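Local coordinates for protein phosphodiesterase (Salpingoeca rosetta, PDB 7D7P) that belongs to the HD clan of phosphodiesterases, with an all-alpha fold that holds a zinc ion and a magnesium ion, at residues A[52-57]-A[332-337]; A[120-125]-A[257-262]; A[129-134]-A[250-255]. One frame throughout, in Å; residues are numbered along the deposited sequence.

Interaction 1 (A[52-57]-A[332-337]); sequences FTWDFD and PKLDFL
The carbonyl oxygens of Trp-54 and Phe-56 both accept from NZ of Lys-266, a double grip that fixes the loop on which Trp-54 reaches over to Phe-336. The loop is compact: Thr-53 to Phe-56 make a type I beta turn, and Thr-53 OG1 takes the backbone N of Asp-55 at 3.3 Å in an ST turn. One residue beyond the turn, OD1 of Asp-57 accepts from NE1 of Trp-274. What crosses to residues 332-337 is apolar. The indole of Trp-54 receives the edge of the Phe-336 ring on one face, a T-shaped pair with the planes 78° apart and 5.0 Å between the phenyl centroid and that of the five-membered ring. The leading atom is CZ of Phe-336, 3.4 Å from CE2 of Trp-54 and just as near CZ2, so it presses on the indole off centre, toward the rim. Phe-336 reaches this place with CG wedged between its own backbone N and carbonyl carbon (chi1 67°), and CG of Leu-337 lies over one face of the phenyl ring. A second touch comes from CD2 of Leu-337, 3.8 Å from CZ3 of Trp-54 and oblique to the indole plane; CD2 of Leu-334 is looser, 4.5 Å from CH2. At the rim of the indole, on the side of CZ2, the side chain of Ser-125 on helix 109-126 also touches Trp-54. The chemistry thus divides by location: hydrogen bonds set the shape and place of the loop, whereas dispersion and the attraction of a phenyl edge for the indole's pi face join it to the start of helix 336-359.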
loop_
_atom_site.group_PDB
_atom_site.type_symbol
_atom_site.label_atom_id
_atom_site.label_comp_id
_atom_site.label_asym_id
_atom_site.label_seq_id
_atom_site.Cartn_x
_atom_site.Cartn_y
_atom_site.Cartn_z
ATOM N N PHE A 52 -7.302 30.030 -10.205
ATOM C CA PHE A 52 -6.451 29.153 -9.401
ATOM C C PHE A 52 -7.323 28.372 -8.426
ATOM O O PHE A 52 -7.644 28.836 -7.331
ATOM C CB PHE A 52 -5.384 29.961 -8.672
ATOM C CG PHE A 52 -4.180 29.153 -8.271
ATOM C CD1 PHE A 52 -4.135 28.513 -7.044
ATOM C CD2 PHE A 52 -3.099 29.030 -9.125
ATOM C CE1 PHE A 52 -3.031 27.765 -6.675
ATOM C CE2 PHE A 52 -1.992 28.284 -8.762
ATOM C CZ PHE A 52 -1.958 27.651 -7.536
ATOM N N THR A 53 -7.707 27.160 -8.825
ATOM C CA THR A 53 -8.493 26.286 -7.960
ATOM C C THR A 53 -8.178 24.838 -8.307
ATOM O O THR A 53 -8.312 24.428 -9.464
ATOM C CB THR A 53 -9.996 26.564 -8.092
ATOM O OG1 THR A 53 -10.741 25.489 -7.503
ATOM C CG2 THR A 53 -10.402 26.724 -9.553
ATOM N N TRP A 54 -7.749 24.071 -7.303
ATOM C CA TRP A 54 -7.429 22.663 -7.498
ATOM C C TRP A 54 -8.668 21.795 -7.670
ATOM O O TRP A 54 -8.535 20.621 -8.034
ATOM C CB TRP A 54 -6.590 22.153 -6.323
ATOM C CG TRP A 54 -5.212 22.742 -6.272
ATOM C CD1 TRP A 54 -4.837 23.904 -5.663
ATOM C CD2 TRP A 54 -4.023 22.198 -6.860
ATOM N NE1 TRP A 54 -3.489 24.116 -5.832
ATOM C CE2 TRP A 54 -2.967 23.083 -6.565
ATOM C CE3 TRP A 54 -3.751 21.049 -7.611
ATOM C CZ2 TRP A 54 -1.660 22.855 -6.992
ATOM C CZ3 TRP A 54 -2.452 20.824 -8.032
ATOM C CH2 TRP A 54 -1.424 21.721 -7.722
ATOM N N ASP A 55 -9.857 22.336 -7.422
ATOM C CA ASP A 55 -11.109 21.611 -7.592
ATOM C C ASP A 55 -11.650 21.694 -9.014
ATOM O O ASP A 55 -12.764 21.220 -9.265
ATOM C CB ASP A 55 -12.160 22.140 -6.613
ATOM C CG ASP A 55 -11.875 21.746 -5.175
ATOM O OD1 ASP A 55 -10.856 21.063 -4.928
ATOM O OD2 ASP A 55 -12.673 22.122 -4.291
ATOM N N PHE A 56 -10.892 22.276 -9.942
ATOM C CA PHE A 56 -11.372 22.455 -11.307
ATOM C C PHE A 56 -11.663 21.112 -11.967
ATOM O O PHE A 56 -10.865 20.174 -11.882
ATOM C CB PHE A 56 -10.343 23.236 -12.128
ATOM C CG PHE A 56 -10.648 23.287 -13.598
ATOM C CD1 PHE A 56 -11.571 24.190 -14.098
ATOM C CD2 PHE A 56 -10.011 22.429 -14.481
ATOM C CE1 PHE A 56 -11.855 24.237 -15.451
ATOM C CE2 PHE A 56 -10.291 22.471 -15.835
ATOM C CZ PHE A 56 -11.215 23.376 -16.320
ATOM N N ASP A 57 -12.814 21.029 -12.631
ATOM C CA ASP A 57 -13.226 19.831 -13.352
ATOM C C ASP A 57 -13.880 20.260 -14.657
ATOM O O ASP A 57 -14.897 20.959 -14.643
ATOM C CB ASP A 57 -14.189 18.981 -12.515
ATOM C CG ASP A 57 -14.369 17.584 -13.075
ATOM O OD1 ASP A 57 -13.855 17.313 -14.180
ATOM O OD2 ASP A 57 -15.016 16.752 -12.407
ATOM N N PRO A 332 8.245 20.197 -1.392
ATOM C CA PRO A 332 7.322 20.049 -0.252
ATOM C C PRO A 332 6.067 20.897 -0.351
ATOM O O PRO A 332 5.088 20.603 0.347
ATOM C CB PRO A 332 8.181 20.461 0.951
ATOM C CG PRO A 332 9.590 20.249 0.500
ATOM C CD PRO A 332 9.596 20.595 -0.960
ATOM N N LYS A 333 6.055 21.935 -1.194
ATOM C CA LYS A 333 4.852 22.744 -1.359
ATOM C C LYS A 333 3.687 21.942 -1.926
ATOM O O LYS A 333 2.536 22.369 -1.801
ATOM C CB LYS A 333 5.145 23.941 -2.265
ATOM C CG LYS A 333 4.122 25.061 -2.151
ATOM C CD LYS A 333 4.465 26.223 -3.064
ATOM C CE LYS A 333 5.862 26.748 -2.786
ATOM N NZ LYS A 333 6.222 27.861 -3.702
ATOM N N LEU A 334 3.959 20.791 -2.539
ATOM C CA LEU A 334 2.927 19.978 -3.166
ATOM C C LEU A 334 2.457 18.832 -2.282
ATOM O O LEU A 334 1.682 17.990 -2.746
ATOM C CB LEU A 334 3.431 19.425 -4.500
ATOM C CG LEU A 334 3.840 20.454 -5.553
ATOM C CD1 LEU A 334 4.386 19.755 -6.789
ATOM C CD2 LEU A 334 2.661 21.351 -5.908
ATOM N N ASP A 335 2.899 18.776 -1.023
ATOM C CA ASP A 335 2.572 17.619 -0.198
ATOM C C ASP A 335 1.111 17.591 0.235
ATOM O O ASP A 335 0.660 16.564 0.752
ATOM C CB ASP A 335 3.497 17.551 1.025
ATOM C CG ASP A 335 3.346 18.740 1.960
ATOM O OD1 ASP A 335 2.553 19.660 1.670
ATOM O OD2 ASP A 335 4.041 18.750 2.997
ATOM N N PHE A 336 0.360 18.677 0.031
ATOM C CA PHE A 336 -1.072 18.635 0.304
ATOM C C PHE A 336 -1.803 17.685 -0.634
ATOM O O PHE A 336 -2.893 17.213 -0.293
ATOM C CB PHE A 336 -1.680 20.039 0.207
ATOM C CG PHE A 336 -1.659 20.621 -1.183
ATOM C CD1 PHE A 336 -0.555 21.328 -1.633
ATOM C CD2 PHE A 336 -2.745 20.471 -2.032
ATOM C CE1 PHE A 336 -0.530 21.868 -2.906
ATOM C CE2 PHE A 336 -2.727 21.007 -3.306
ATOM C CZ PHE A 336 -1.617 21.707 -3.744
ATOM N N LEU A 337 -1.226 17.396 -1.806
ATOM C CA LEU A 337 -1.826 16.430 -2.720
ATOM C C LEU A 337 -1.852 15.030 -2.122
ATOM O O LEU A 337 -2.733 14.231 -2.461
ATOM C CB LEU A 337 -1.069 16.424 -4.048
ATOM C CG LEU A 337 -1.063 17.755 -4.802
ATOM C CD1 LEU A 337 0.006 17.769 -5.885
ATOM C CD2 LEU A 337 -2.439 18.037 -5.387
#

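Interaction 2 (A[120-125]-A[257-262]); sequences YLLLTS and HTADLH. With ZN (zinc ion), chain G.
Leu-122 alone carries this contact from its helix, reaching Thr-258 and Ala-259 with a single methyl. Along the helix, Tyr-120 comes first; its side chain turns to Leu-51, while its carbonyl oxygen takes two bonds, from N of Thr-124 and from OG1 of the same residue at 2.7 Å, the hydroxyl approaching nearly in line with the C=O (163°). Leu-121 packs on Phe-52. In Leu-122, CG lies opposite the carbonyl carbon (chi1 -70°), which carries CD1 across to helix 245-260: it is 3.8 Å from the backbone N of Ala-259, 3.9 Å from CB of Ala-259 and 4.0 Å from CG2 of Thr-258. The methyl therefore rests on backbone as well as on side chains. OG1 of Thr-258 is occupied by Val-254 O and Trp-323 NE1. Thr-124 and Ser-125 complete the turn, OG of Ser-125 bonding O of Leu-121 at 2.7 Å. The residue after Ala-259, Asp-260, binds the zinc ion through OD1 at 2.3 Å, and its OD2 accepts from a zinc-bound water; His-111, His-146, Asp-147 and a second water complete the site. Helix 109-126 thus lies against the C-terminal end of helix 245-260, with helix 305-330 touching Thr-258 through His-324 and Leu-327, and helix 133-145 meeting Leu-123 through Leu-136 and Met-139.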
loop_
_atom_site.group_PDB
_atom_site.type_symbol
_atom_site.label_atom_id
_atom_site.label_comp_id
_atom_site.label_asym_id
_atom_site.label_seq_id
_atom_site.Cartn_x
_atom_site.Cartn_y
_atom_site.Cartn_z
ATOM N N TYR A 120 -0.900 24.334 -15.293
ATOM C CA TYR A 120 -0.846 25.728 -14.869
ATOM C C TYR A 120 -0.790 25.838 -13.349
ATOM O O TYR A 120 -0.107 26.713 -12.806
ATOM C CB TYR A 120 -2.049 26.475 -15.444
ATOM C CG TYR A 120 -2.640 27.551 -14.564
ATOM C CD1 TYR A 120 -2.092 28.827 -14.527
ATOM C CD2 TYR A 120 -3.770 27.300 -13.796
ATOM C CE1 TYR A 120 -2.641 29.816 -13.735
ATOM C CE2 TYR A 120 -4.323 28.281 -13.001
ATOM C CZ TYR A 120 -3.758 29.537 -12.974
ATOM O OH TYR A 120 -4.314 30.517 -12.183
ATOM N N LEU A 121 -1.490 24.945 -12.642
ATOM C CA LEU A 121 -1.433 24.956 -11.183
ATOM C C LEU A 121 -0.067 24.502 -10.681
ATOM O O LEU A 121 0.487 25.097 -9.750
ATOM C CB LEU A 121 -2.535 24.069 -10.601
ATOM C CG LEU A 121 -3.994 24.479 -10.824
ATOM C CD1 LEU A 121 -4.928 23.368 -10.366
ATOM C CD2 LEU A 121 -4.318 25.781 -10.105
ATOM N N LEU A 122 0.493 23.454 -11.293
ATOM C CA LEU A 122 1.758 22.901 -10.816
ATOM C C LEU A 122 2.918 23.857 -11.071
ATOM O O LEU A 122 3.777 24.041 -10.200
ATOM C CB LEU A 122 2.018 21.549 -11.483
ATOM C CG LEU A 122 1.118 20.391 -11.047
ATOM C CD1 LEU A 122 1.227 19.230 -12.023
ATOM C CD2 LEU A 122 1.470 19.939 -9.639
ATOM N N LEU A 123 2.963 24.472 -12.257
ATOM C CA LEU A 123 4.065 25.377 -12.574
ATOM C C LEU A 123 4.006 26.637 -11.722
ATOM O O LEU A 123 5.045 27.153 -11.296
ATOM C CB LEU A 123 4.043 25.739 -14.059
ATOM C CG LEU A 123 4.270 24.615 -15.069
ATOM C CD1 LEU A 123 4.200 25.171 -16.482
ATOM C CD2 LEU A 123 5.599 23.908 -14.825
ATOM N N THR A 124 2.800 27.150 -11.470
ATOM C CA THR A 124 2.658 28.310 -10.600
ATOM C C THR A 124 3.131 28.001 -9.185
ATOM O O THR A 124 3.674 28.879 -8.505
ATOM C CB THR A 124 1.201 28.779 -10.587
ATOM O OG1 THR A 124 0.780 29.068 -11.927
ATOM C CG2 THR A 124 1.038 30.026 -9.733
ATOM N N SER A 125 2.966 26.755 -8.740
ATOM C CA SER A 125 3.291 26.406 -7.362
ATOM C C SER A 125 4.790 26.229 -7.141
ATOM O O SER A 125 5.303 26.606 -6.082
ATOM C CB SER A 125 2.539 25.137 -6.953
ATOM O OG SER A 125 1.140 25.300 -7.110
ATOM N N HIS A 257 3.740 14.777 -16.506
ATOM C CA HIS A 257 3.248 13.446 -16.169
ATOM C C HIS A 257 2.365 13.493 -14.929
ATOM O O HIS A 257 1.351 12.788 -14.851
ATOM C CB HIS A 257 4.424 12.490 -15.966
ATOM C CG HIS A 257 4.019 11.105 -15.566
ATOM N ND1 HIS A 257 3.147 10.341 -16.310
ATOM C CD2 HIS A 257 4.374 10.343 -14.504
ATOM C CE1 HIS A 257 2.977 9.170 -15.722
ATOM N NE2 HIS A 257 3.711 9.146 -14.624
ATOM N N THR A 258 2.729 14.333 -13.953
ATOM C CA THR A 258 1.888 14.520 -12.774
ATOM C C THR A 258 0.516 15.061 -13.156
ATOM O O THR A 258 -0.509 14.581 -12.658
ATOM C CB THR A 258 2.571 15.461 -11.779
ATOM O OG1 THR A 258 3.874 14.964 -11.456
ATOM C CG2 THR A 258 1.744 15.583 -10.500
ATOM N N ALA A 259 0.475 16.064 -14.040
ATOM C CA ALA A 259 -0.807 16.644 -14.429
ATOM C C ALA A 259 -1.633 15.675 -15.265
ATOM O O ALA A 259 -2.867 15.733 -15.233
ATOM C CB ALA A 259 -0.590 17.949 -15.195
ATOM N N ASP A 260 -0.976 14.786 -16.015
ATOM C CA ASP A 260 -1.703 13.793 -16.798
ATOM C C ASP A 260 -2.507 12.864 -15.897
ATOM O O ASP A 260 -3.635 12.482 -16.232
ATOM C CB ASP A 260 -0.728 12.993 -17.663
ATOM C CG ASP A 260 -1.428 12.204 -18.754
ATOM O OD1 ASP A 260 -2.610 12.492 -19.030
ATOM O OD2 ASP A 260 -0.798 11.295 -19.338
ATOM N N LEU A 261 -1.947 12.495 -14.748
ATOM C CA LEU A 261 -2.629 11.627 -13.789
ATOM C C LEU A 261 -3.398 12.465 -12.766
ATOM O O LEU A 261 -3.143 12.428 -11.563
ATOM C CB LEU A 261 -1.624 10.704 -13.108
ATOM C CG LEU A 261 -0.715 9.875 -14.018
ATOM C CD1 LEU A 261 0.242 9.021 -13.196
ATOM C CD2 LEU A 261 -1.538 9.009 -14.960
ATOM N N HIS A 262 -4.363 13.236 -13.273
ATOM C CA HIS A 262 -5.095 14.181 -12.437
ATOM C C HIS A 262 -6.231 13.543 -11.647
ATOM O O HIS A 262 -6.732 14.174 -10.709
ATOM C CB HIS A 262 -5.648 15.327 -13.293
ATOM C CG HIS A 262 -6.522 14.878 -14.425
ATOM N ND1 HIS A 262 -7.782 14.355 -14.234
ATOM C CD2 HIS A 262 -6.315 14.882 -15.764
ATOM C CE1 HIS A 262 -8.314 14.051 -15.406
ATOM N NE2 HIS A 262 -7.443 14.360 -16.350
HETATM ZN ZN ZN G . -3.508 12.109 -21.073
HETATM O O HOH W 1 -1.486 10.832 -21.769
HETATM O O HOH W 2 -4.216 9.975 -20.302
#

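Interaction 3 (A[129-134]-A[250-255]); sequences EFITEV and FVLAVL
Ile-131 and Leu-252 make the closer half of this contact, CD1 of Ile-131 standing 3.9 Å from CD2 of Leu-252, with CG1 of Ile-131 only slightly farther from the same methyl, at 4.1 Å. Ile-131 is stretched out, CG1 opposite its backbone N (chi1 -163°) and CD1 continuing that line, so that the end of the chain slants across the leucine branch. Leu-252 starts from a bond between CA and CB that does not aim at the loop, and it is the CD2 branch that covers the remaining distance. Beside this pair, Phe-130 meets Val-251 a little less tightly: CZ of the phenyl ring lies 4.1 Å from CG1 of Val-251, and CE1 is at 4.2 Å. The methyl comes at the ring on a slant. Both touches are pure van der Waals packing between buried side chains.

Farther along helix 245-260 the touch with the loop ends: Leu-255, one turn on from Val-251 and Leu-252, does not reach it and stays buried against Leu-123 and Val-126 of helix 109-126. The solvent side belongs to the glutamates: Glu-129, at the start of the segment, is exposed, and Glu-133, in the first turn of helix 133-145, is partly exposed. Between them, Thr-132 is the N-cap of that helix, its OG1 accepting from N of Glu-135, while the backbone of Ile-131 hydrogen-bonds to Ala-39. The connection between helices 109-126 and 133-145 is thus pressed against the middle of helix 245-260. Around it, Ile-131 also packs on Leu-123 of helix 109-126, Leu-252 on Cys-213 of helix 200-215, and Phe-250 and Val-254, on another side of their helix, on Met-229 of helix 222-234.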
loop_
_atom_site.group_PDB
_atom_site.type_symbol
_atom_site.label_atom_id
_atom_site.label_comp_id
_atom_site.label_asym_id
_atom_site.label_seq_id
_atom_site.Cartn_x
_atom_site.Cartn_y
_atom_site.Cartn_z
ATOM N N GLU A 129 10.498 30.194 -10.398
ATOM C CA GLU A 129 11.826 30.771 -10.247
ATOM C C GLU A 129 12.911 30.051 -11.038
ATOM O O GLU A 129 14.078 30.447 -10.952
ATOM C CB GLU A 129 12.207 30.824 -8.762
ATOM C CG GLU A 129 11.388 31.835 -7.963
ATOM C CD GLU A 129 12.156 32.430 -6.796
ATOM O OE1 GLU A 129 13.310 32.011 -6.565
ATOM O OE2 GLU A 129 11.603 33.316 -6.109
ATOM N N PHE A 130 12.576 29.016 -11.811
ATOM C CA PHE A 130 13.562 28.413 -12.701
ATOM C C PHE A 130 13.078 28.182 -14.126
ATOM O O PHE A 130 13.919 28.142 -15.032
ATOM C CB PHE A 130 14.094 27.086 -12.126
ATOM C CG PHE A 130 13.036 26.045 -11.851
ATOM C CD1 PHE A 130 12.553 25.234 -12.867
ATOM C CD2 PHE A 130 12.562 25.846 -10.564
ATOM C CE1 PHE A 130 11.596 24.267 -12.609
ATOM C CE2 PHE A 130 11.607 24.879 -10.301
ATOM C CZ PHE A 130 11.123 24.090 -11.326
ATOM N N ILE A 131 11.772 28.047 -14.368
ATOM C CA ILE A 131 11.292 27.855 -15.732
ATOM C C ILE A 131 11.501 29.134 -16.533
ATOM O O ILE A 131 11.368 30.250 -16.011
ATOM C CB ILE A 131 9.815 27.420 -15.738
ATOM C CG1 ILE A 131 9.443 26.813 -17.093
ATOM C CG2 ILE A 131 8.887 28.586 -15.422
ATOM C CD1 ILE A 131 8.024 26.281 -17.159
ATOM N N THR A 132 11.854 28.978 -17.804
ATOM C CA THR A 132 12.021 30.122 -18.686
ATOM C C THR A 132 10.704 30.455 -19.378
ATOM O O THR A 132 9.746 29.679 -19.366
ATOM C CB THR A 132 13.114 29.859 -19.725
ATOM O OG1 THR A 132 12.586 29.044 -20.781
ATOM C CG2 THR A 132 14.304 29.157 -19.085
ATOM N N GLU A 133 10.671 31.638 -19.996
ATOM C CA GLU A 133 9.467 32.085 -20.688
ATOM C C GLU A 133 9.117 31.161 -21.847
ATOM O O GLU A 133 7.944 30.833 -22.055
ATOM C CB GLU A 133 9.655 33.517 -21.186
ATOM C CG GLU A 133 8.357 34.245 -21.466
ATOM C CD GLU A 133 7.582 34.544 -20.202
ATOM O OE1 GLU A 133 8.216 34.908 -19.188
ATOM O OE2 GLU A 133 6.340 34.414 -20.220
ATOM N N VAL A 134 10.122 30.732 -22.614
ATOM C CA VAL A 134 9.861 29.850 -23.746
ATOM C C VAL A 134 9.386 28.485 -23.260
ATOM O O VAL A 134 8.449 27.904 -23.823
ATOM C CB VAL A 134 11.112 29.741 -24.638
ATOM C CG1 VAL A 134 10.969 28.595 -25.630
ATOM C CG2 VAL A 134 11.358 31.052 -25.373
ATOM N N PHE A 250 13.974 17.546 -17.214
ATOM C CA PHE A 250 13.477 16.372 -16.503
ATOM C C PHE A 250 12.343 16.744 -15.555
ATOM O O PHE A 250 11.334 16.032 -15.469
ATOM C CB PHE A 250 14.620 15.701 -15.741
ATOM C CG PHE A 250 14.175 14.595 -14.820
ATOM C CD1 PHE A 250 13.879 13.338 -15.320
ATOM C CD2 PHE A 250 14.069 14.809 -13.457
ATOM C CE1 PHE A 250 13.474 12.320 -14.480
ATOM C CE2 PHE A 250 13.664 13.794 -12.610
ATOM C CZ PHE A 250 13.366 12.549 -13.123
ATOM N N VAL A 251 12.490 17.863 -14.840
ATOM C CA VAL A 251 11.456 18.311 -13.911
ATOM C C VAL A 251 10.177 18.669 -14.659
ATOM O O VAL A 251 9.070 18.340 -14.216
ATOM C CB VAL A 251 11.977 19.493 -13.072
ATOM C CG1 VAL A 251 10.838 20.161 -12.312
ATOM C CG2 VAL A 251 13.062 19.020 -12.115
ATOM N N LEU A 252 10.306 19.347 -15.803
ATOM C CA LEU A 252 9.128 19.660 -16.609
ATOM C C LEU A 252 8.425 18.388 -17.069
ATOM O O LEU A 252 7.191 18.308 -17.043
ATOM C CB LEU A 252 9.522 20.519 -17.811
ATOM C CG LEU A 252 10.222 21.846 -17.509
ATOM C CD1 LEU A 252 10.532 22.593 -18.797
ATOM C CD2 LEU A 252 9.380 22.701 -16.576
ATOM N N ALA A 253 9.195 17.384 -17.496
ATOM C CA ALA A 253 8.602 16.106 -17.869
ATOM C C ALA A 253 7.924 15.446 -16.675
ATOM O O ALA A 253 6.859 14.834 -16.818
ATOM C CB ALA A 253 9.672 15.185 -18.457
ATOM N N VAL A 254 8.527 15.559 -15.491
ATOM C CA VAL A 254 7.923 14.998 -14.288
ATOM C C VAL A 254 6.607 15.702 -13.973
ATOM O O VAL A 254 5.620 15.061 -13.590
ATOM C CB VAL A 254 8.917 15.083 -13.112
ATOM C CG1 VAL A 254 8.200 14.927 -11.777
ATOM C CG2 VAL A 254 10.010 14.031 -13.263
ATOM N N LEU A 255 6.563 17.025 -14.151
ATOM C CA LEU A 255 5.363 17.778 -13.792
ATOM C C LEU A 255 4.222 17.527 -14.772
ATOM O O LEU A 255 3.059 17.433 -14.360
ATOM C CB LEU A 255 5.685 19.271 -13.710
ATOM C CG LEU A 255 6.544 19.700 -12.517
ATOM C CD1 LEU A 255 6.854 21.188 -12.579
ATOM C CD2 LEU A 255 5.855 19.345 -11.204
#

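From the N terminus, the chain first passes residues 52-57, whose loop closes only at 332-337, so interaction 1 encloses nearly the whole helical domain. Within it, interaction 2 starts at 120-125 and closes at 257-262, and interaction 3, from 129-134 to 250-255, nests inside that; none cross. Interactions 2 and 3 share helix 245-260 and touch directly, CD1 of Leu-122 lying 3.5 Å from O of Leu-255. Interactions 1 and 2 meet where Phe-52 packs on Thr-124 and where Lys-333 NZ probably hydrogen-bonds to Ser-125 O. Helix 109-126 therefore stands between the N-terminal loop and helix 245-260, while interactions 1 and 3 do not touch.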